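Local coordinates for ADP-ribosylglycohydrolase (Thermus thermophilus, PDB 2CWC), which belongs to the ADP-ribosylglycohydrolase family and folds as a single all-helical chain with no beta strand, at residues A[160-165]-A[197-202]. Numbering follows the deposited sequence.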
ATOM      1  N   GLY A 160       7.059  -8.927  11.434  1.00 12.60           N
ATOM      2  CA  GLY A 160       6.386  -9.737  12.435  1.00 13.93           C
ATOM      3  C   GLY A 160       5.756  -9.060  13.641  1.00 14.33           C
ATOM      4  O   GLY A 160       5.115  -9.732  14.453  1.00 15.11           O
ATOM      5  N   ALA A 161       5.919  -7.747  13.768  1.00 14.38           N
ATOM      6  CA  ALA A 161       5.362  -7.015  14.904  1.00 12.88           C
ATOM      7  C   ALA A 161       3.835  -6.972  14.891  1.00 11.89           C
ATOM      8  O   ALA A 161       3.216  -6.771  13.845  1.00 12.05           O
ATOM      9  CB  ALA A 161       5.915  -5.592  14.930  1.00 14.18           C
ATOM     10  N   ARG A 162       3.239  -7.141  16.067  1.00 11.65           N
ATOM     11  CA  ARG A 162       1.789  -7.127  16.220  1.00 11.30           C
ATOM     12  C   ARG A 162       1.085  -5.974  15.512  1.00 12.41           C
ATOM     13  O   ARG A 162       0.129  -6.187  14.761  1.00 12.22           O
ATOM     14  CB  ARG A 162       1.410  -7.081  17.704  1.00 11.56           C
ATOM     15  CG  ARG A 162      -0.094  -7.040  17.936  1.00 16.14           C
ATOM     16  CD  ARG A 162      -0.463  -6.847  19.403  1.00 16.71           C
ATOM     17  NE  ARG A 162      -1.914  -6.837  19.569  1.00 18.05           N
ATOM     18  CZ  ARG A 162      -2.547  -6.565  20.706  1.00 21.02           C
ATOM     19  NH1 ARG A 162      -1.863  -6.271  21.804  1.00 22.77           N
ATOM     20  NH2 ARG A 162      -3.873  -6.589  20.743  1.00 21.93           N
ATOM     21  N   GLU A 163       1.541  -4.750  15.760  1.00 13.01           N
ATOM     22  CA  GLU A 163       0.902  -3.593  15.149  1.00 13.21           C
ATOM     23  C   GLU A 163       1.032  -3.544  13.628  1.00 12.42           C
ATOM     24  O   GLU A 163       0.173  -2.968  12.965  1.00 12.95           O
ATOM     25  CB  GLU A 163       1.424  -2.286  15.764  1.00 14.83           C
ATOM     26  CG  GLU A 163       2.917  -2.075  15.660  1.00 15.80           C
ATOM     27  CD  GLU A 163       3.657  -2.529  16.907  1.00 16.12           C
ATOM     28  OE1 GLU A 163       3.624  -3.737  17.217  1.00 15.11           O
ATOM     29  OE2 GLU A 163       4.274  -1.671  17.580  1.00 18.00           O
ATOM     30  N   ALA A 164       2.090  -4.131  13.069  1.00 11.51           N
ATOM     31  CA  ALA A 164       2.243  -4.131  11.615  1.00 12.13           C
ATOM     32  C   ALA A 164       1.268  -5.150  11.024  1.00 12.30           C
ATOM     33  O   ALA A 164       0.639  -4.907   9.991  1.00 11.98           O
ATOM     34  CB  ALA A 164       3.681  -4.478  11.223  1.00 12.42           C
ATOM     35  N   LEU A 165       1.134  -6.292  11.691  1.00 11.47           N
ATOM     36  CA  LEU A 165       0.217  -7.316  11.215  1.00 10.39           C
ATOM     37  C   LEU A 165      -1.224  -6.826  11.287  1.00 10.62           C
ATOM     38  O   LEU A 165      -1.998  -7.008  10.349  1.00 11.24           O
ATOM     39  CB  LEU A 165       0.380  -8.599  12.038  1.00 11.34           C
ATOM     40  CG  LEU A 165       1.780  -9.217  11.967  1.00 12.56           C
ATOM     41  CD1 LEU A 165       1.780 -10.557  12.685  1.00 11.98           C
ATOM     42  CD2 LEU A 165       2.209  -9.399  10.515  1.00 13.25           C
ATOM     43  N   ASP A 197      -9.558  -6.015  20.129  1.00 23.36           N
ATOM     44  CA  ASP A 197      -8.308  -6.129  20.862  1.00 24.22           C
ATOM     45  C   ASP A 197      -7.134  -5.930  19.917  1.00 21.65           C
ATOM     46  O   ASP A 197      -6.633  -6.879  19.310  1.00 22.77           O
ATOM     47  CB  ASP A 197      -8.207  -7.495  21.546  1.00 26.80           C
ATOM     48  CG  ASP A 197      -6.846  -7.735  22.168  1.00 29.30           C
ATOM     49  OD1 ASP A 197      -6.313  -6.814  22.823  1.00 30.28           O
ATOM     50  OD2 ASP A 197      -6.312  -8.850  22.004  1.00 31.94           O
ATOM     51  N   LEU A 198      -6.716  -4.677  19.787  1.00 18.54           N
ATOM     52  CA  LEU A 198      -5.602  -4.320  18.924  1.00 15.81           C
ATOM     53  C   LEU A 198      -4.491  -3.700  19.757  1.00 15.43           C
ATOM     54  O   LEU A 198      -4.701  -3.319  20.909  1.00 15.81           O
ATOM     55  CB  LEU A 198      -6.054  -3.301  17.875  1.00 15.65           C
ATOM     56  CG  LEU A 198      -7.191  -3.686  16.931  1.00 16.33           C
ATOM     57  CD1 LEU A 198      -7.585  -2.473  16.097  1.00 18.41           C
ATOM     58  CD2 LEU A 198      -6.752  -4.834  16.040  1.00 18.89           C
ATOM     59  N   HIS A 199      -3.306  -3.608  19.165  1.00 13.33           N
ATOM     60  CA  HIS A 199      -2.170  -2.989  19.830  1.00 13.57           C
ATOM     61  C   HIS A 199      -2.635  -1.566  20.165  1.00 12.72           C
ATOM     62  O   HIS A 199      -3.318  -0.932  19.362  1.00 12.88           O
ATOM     63  CB  HIS A 199      -0.981  -2.948  18.873  1.00 12.82           C
ATOM     64  CG  HIS A 199       0.215  -2.237  19.418  1.00 14.22           C
ATOM     65  ND1 HIS A 199       1.305  -2.901  19.938  1.00 17.28           N
ATOM     66  CD2 HIS A 199       0.499  -0.917  19.510  1.00 11.45           C
ATOM     67  CE1 HIS A 199       2.211  -2.020  20.323  1.00 14.58           C
ATOM     68  NE2 HIS A 199       1.746  -0.809  20.073  1.00 16.93           N
ATOM     69  N   PRO A 200      -2.278  -1.053  21.355  1.00 11.33           N
ATOM     70  CA  PRO A 200      -2.658   0.292  21.807  1.00 12.93           C
ATOM     71  C   PRO A 200      -2.489   1.423  20.793  1.00 13.27           C
ATOM     72  O   PRO A 200      -3.349   2.301  20.686  1.00 13.81           O
ATOM     73  CB  PRO A 200      -1.780   0.498  23.042  1.00 13.78           C
ATOM     74  CG  PRO A 200      -1.668  -0.871  23.597  1.00 15.76           C
ATOM     75  CD  PRO A 200      -1.442  -1.726  22.367  1.00 12.22           C
ATOM     76  N   ALA A 201      -1.377   1.418  20.065  1.00 13.69           N
ATOM     77  CA  ALA A 201      -1.119   2.465  19.081  1.00 14.01           C
ATOM     78  C   ALA A 201      -2.118   2.386  17.935  1.00 13.82           C
ATOM     79  O   ALA A 201      -2.603   3.412  17.454  1.00 13.98           O
ATOM     80  CB  ALA A 201       0.307   2.349  18.545  1.00 15.56           C
ATOM     81  N   LEU A 202      -2.430   1.169  17.502  1.00 12.04           N
ATOM     82  CA  LEU A 202      -3.377   0.997  16.409  1.00 13.57           C
ATOM     83  C   LEU A 202      -4.788   1.295  16.897  1.00 13.34           C
ATOM     84  O   LEU A 202      -5.621   1.809  16.150  1.00 14.64           O
ATOM     85  CB  LEU A 202      -3.294  -0.427  15.853  1.00 15.39           C
ATOM     86  CG  LEU A 202      -4.111  -0.696  14.589  1.00 14.97           C
ATOM     87  CD1 LEU A 202      -3.774   0.335  13.520  1.00 15.93           C
ATOM     88  CD2 LEU A 202      -3.816  -2.095  14.090  1.00 18.20           C
TER
HETATM   89  O   HOH W   1      -3.601  -5.191  23.945  1.00 27.61           O
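The first turn of helix 162-179 and the loop that leads into helix 200-209 come together with the CA atoms of E163 and H199 5.6 Å apart, A161 and H199 being the respective N-cap residues. R162 and E163 carry the contact from helix 162-179. The R162 chain is extended throughout, with CG anti to the backbone N (chi1 179°), and this carries the guanidinium past H199 to D197. There R162 NH2 makes two weak hydrogen bonds, to OD1 of D197 (3.2 Å), which is also a salt bridge, and to the D197 backbone O (3.1 Å), which lies at the edge of the guanidinium, in its plane. A water accepts from R162 NH1 at 3.0 Å and returns a weak bond to the D197 carboxylate. One guanidinium face rests on the backbone around H199 N, while R162 NE pairs with E166 one turn further along the helix; E166 also accepts from H199 N, tying the loop to the same helix. E163 runs alongside the H199 imidazole. E163 CB makes a CH-pi contact with the H199 ring centroid at 4.1 Å, and the bend at chi2 (-95°) brings the carboxylate over the same face, tilted 33° from the ring, with E163 OE2 3.4 Å from H199 CE1. That carboxylate is hydrogen-bonded to Y220, and P200 CD lies over the opposite face, toward the rim of the ring. L202 CD2 comes to 4.2 Å from E163 O. The N-terminal ends of two helices thus meet in an all-helical fold, H199, the N-cap residue of one, packing on the first turn of the other, with a weak R162-D197 salt bridge at the exposed margin.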